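Local coordinates for uncharacterized protein YbaA (PDB 2OKQ), which is of unknown function but belongs to the DUF1428 family and forms a two-chain assembly of antiparallel sheets backed by helices, at residues K40-E45 against S122-G127. Residues are numbered along the deposited sequence; the frame is centred on the assembly and turned at random. Where two conformers were deposited one is given.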
loop_
_atom_site.group_PDB
_atom_site.type_symbol
_atom_site.label_atom_id
_atom_site.label_comp_id
_atom_site.label_asym_id
_atom_site.label_seq_id
_atom_site.Cartn_x
_atom_site.Cartn_y
_atom_site.Cartn_z
ATOM N N LYS A 40 12.027 9.182 10.691
ATOM C CA LYS A 40 10.597 9.257 10.412
ATOM C C LYS A 40 10.168 10.641 9.931
ATOM O O LYS A 40 9.437 10.757 8.947
ATOM C CB LYS A 40 9.789 8.849 11.641
ATOM C CG LYS A 40 8.291 8.811 11.419
ATOM C CD LYS A 40 7.579 8.257 12.637
ATOM C CE LYS A 40 6.107 8.037 12.354
ATOM N NZ LYS A 40 5.414 7.525 13.559
ATOM N N ASP A 41 10.631 11.682 10.623
ATOM C CA ASP A 41 10.287 13.067 10.269
ATOM C C ASP A 41 10.878 13.478 8.928
ATOM O O ASP A 41 10.196 14.093 8.112
ATOM C CB ASP A 41 10.754 14.042 11.352
ATOM C CG ASP A 41 9.834 14.065 12.545
ATOM O OD1 ASP A 41 8.636 14.397 12.373
ATOM O OD2 ASP A 41 10.308 13.766 13.662
ATOM N N ALA A 42 12.143 13.132 8.705
ATOM C CA ALA A 42 12.803 13.424 7.439
ATOM C C ALA A 42 12.024 12.793 6.291
ATOM O O ALA A 42 11.815 13.412 5.241
ATOM C CB ALA A 42 14.234 12.903 7.457
ATOM N N TYR A 43 11.593 11.555 6.511
ATOM C CA TYR A 43 10.858 10.821 5.501
ATOM C C TYR A 43 9.514 11.478 5.218
ATOM O O TYR A 43 9.156 11.686 4.058
ATOM C CB TYR A 43 10.675 9.354 5.917
ATOM C CG TYR A 43 10.029 8.548 4.830
ATOM C CD1 TYR A 43 10.797 7.937 3.844
ATOM C CD2 TYR A 43 8.639 8.419 4.765
ATOM C CE1 TYR A 43 10.191 7.201 2.817
ATOM C CE2 TYR A 43 8.029 7.687 3.752
ATOM C CZ TYR A 43 8.808 7.088 2.781
ATOM O OH TYR A 43 8.203 6.365 1.777
ATOM N N ARG A 44 8.771 11.799 6.277
ATOM C CA ARG A 44 7.461 12.414 6.138
ATOM C C ARG A 44 7.572 13.727 5.365
ATOM O O ARG A 44 6.763 13.995 4.476
ATOM C CB ARG A 44 6.806 12.617 7.509
ATOM C CG ARG A 44 5.390 13.192 7.460
ATOM C CD ARG A 44 4.674 13.089 8.804
ATOM N NE ARG A 44 5.589 13.201 9.943
ATOM C CZ ARG A 44 5.337 12.714 11.156
ATOM N NH1 ARG A 44 4.193 12.076 11.404
ATOM N NH2 ARG A 44 6.233 12.860 12.121
ATOM N N GLU A 45 8.591 14.527 5.696
ATOM C CA GLU A 45 8.849 15.796 4.999
ATOM C C GLU A 45 9.165 15.620 3.512
ATOM O O GLU A 45 8.647 16.363 2.673
ATOM C CB GLU A 45 10.015 16.540 5.669
ATOM C CG GLU A 45 9.752 17.027 7.086
ATOM C CD GLU A 45 11.032 17.435 7.813
ATOM O OE1 GLU A 45 11.820 18.224 7.249
ATOM O OE2 GLU A 45 11.245 16.965 8.952
ATOM N N SER A 122 18.265 13.154 -1.761
ATOM C CA SER A 122 18.633 13.034 -0.350
ATOM C C SER A 122 17.685 12.060 0.352
ATOM O O SER A 122 17.094 12.390 1.385
ATOM C CB SER A 122 18.610 14.405 0.337
ATOM O OG SER A 122 17.291 14.933 0.388
ATOM N N MET A 123 17.545 10.867 -0.228
ATOM C CA MET A 123 16.658 9.809 0.278
ATOM C C MET A 123 17.031 9.334 1.677
ATOM O O MET A 123 18.121 8.784 1.874
ATOM C CB MET A 123 16.697 8.594 -0.647
ATOM C CG MET A 123 15.925 8.733 -1.938
ATOM S SD MET A 123 16.145 7.259 -2.947
ATOM C CE MET A 123 17.835 7.451 -3.533
ATOM N N PRO A 124 16.118 9.514 2.648
ATOM C CA PRO A 124 16.354 9.008 3.996
ATOM C C PRO A 124 16.118 7.500 4.111
ATOM O O PRO A 124 15.698 7.030 5.164
ATOM C CB PRO A 124 15.329 9.772 4.849
ATOM C CG PRO A 124 14.625 10.724 3.918
ATOM C CD PRO A 124 14.823 10.198 2.545
ATOM N N PHE A 125 16.378 6.755 3.037
ATOM C CA PHE A 125 16.235 5.296 3.029
ATOM C C PHE A 125 17.080 4.661 1.935
ATOM O O PHE A 125 17.539 5.342 1.014
ATOM C CB PHE A 125 14.769 4.877 2.842
ATOM C CG PHE A 125 14.175 5.294 1.523
ATOM C CD1 PHE A 125 14.256 4.461 0.410
ATOM C CD2 PHE A 125 13.529 6.518 1.394
ATOM C CE1 PHE A 125 13.705 4.842 -0.796
ATOM C CE2 PHE A 125 12.982 6.906 0.186
ATOM C CZ PHE A 125 13.068 6.066 -0.904
ATOM N N ASP A 126 17.248 3.346 2.024
ATOM C CA ASP A 126 18.019 2.596 1.049
ATOM C C ASP A 126 17.172 2.218 -0.170
ATOM O O ASP A 126 16.383 1.268 -0.129
ATOM C CB ASP A 126 18.623 1.351 1.703
ATOM C CG ASP A 126 19.590 0.612 0.792
ATOM O OD1 ASP A 126 19.803 1.043 -0.368
ATOM O OD2 ASP A 126 20.138 -0.417 1.240
ATOM N N GLY A 127 17.376 2.957 -1.260
ATOM C CA GLY A 127 16.662 2.738 -2.517
ATOM C C GLY A 127 16.751 1.330 -3.076
ATOM O O GLY A 127 15.849 0.891 -3.782
#
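Y43 brings the edge of its ring, through CE1, up to two atoms of the F125 ring, CE1 standing 3.7 Å from F125 CD2 while F125 CE2 lies 3.8 Å from the same CE1. The approach lies near the tyrosine plane but is slanted with respect to the phenylalanine; with centroids 5.9 Å apart and planes at 63°, the pair is neither a stack nor a T-shaped contact. What brings the tyrosine here is its first torsion, which turns CG anti to the backbone N (chi1 -175°) and carries the ring toward the sheet beneath the helix. Its hydroxyl is hydrogen-bonded to E64 OE1 on strand 61-67, so a polar end is satisfied at the far end of an otherwise apolar ring. From the loop, F125 places CG between backbone N and carbonyl carbon (chi1 63°), which turns its ring toward Y43 CE1, and M123 CB rests above one face of that ring, toward the rim.

Beside this aromatic pair, P124 rests the CG corner of its ring on the helix. This CG lies 4.2 Å from A42 CB and 4.1 Å from both A42 C and Y43 N, touching main chain as well as side chain. No hydrogen bond or salt bridge crosses between 40-45 and 122-127: apolar contact does the joining. On another side of the helical turn, R44 NH2 reaches D41 OD1 at 2.9 Å, from above the carboxylate plane, in a salt bridge within 40-45.

Both aromatic rings also touch V33 and V35 of strand 27-36, and M46 meets P124 and F125 farther along the helix. The example illustrates apolar packing at the margin of a helix layer, with Y43 its buried member: the link from helix 114-118 into the last strand lies against the first helix of a ferredoxin-like alpha+beta sandwich.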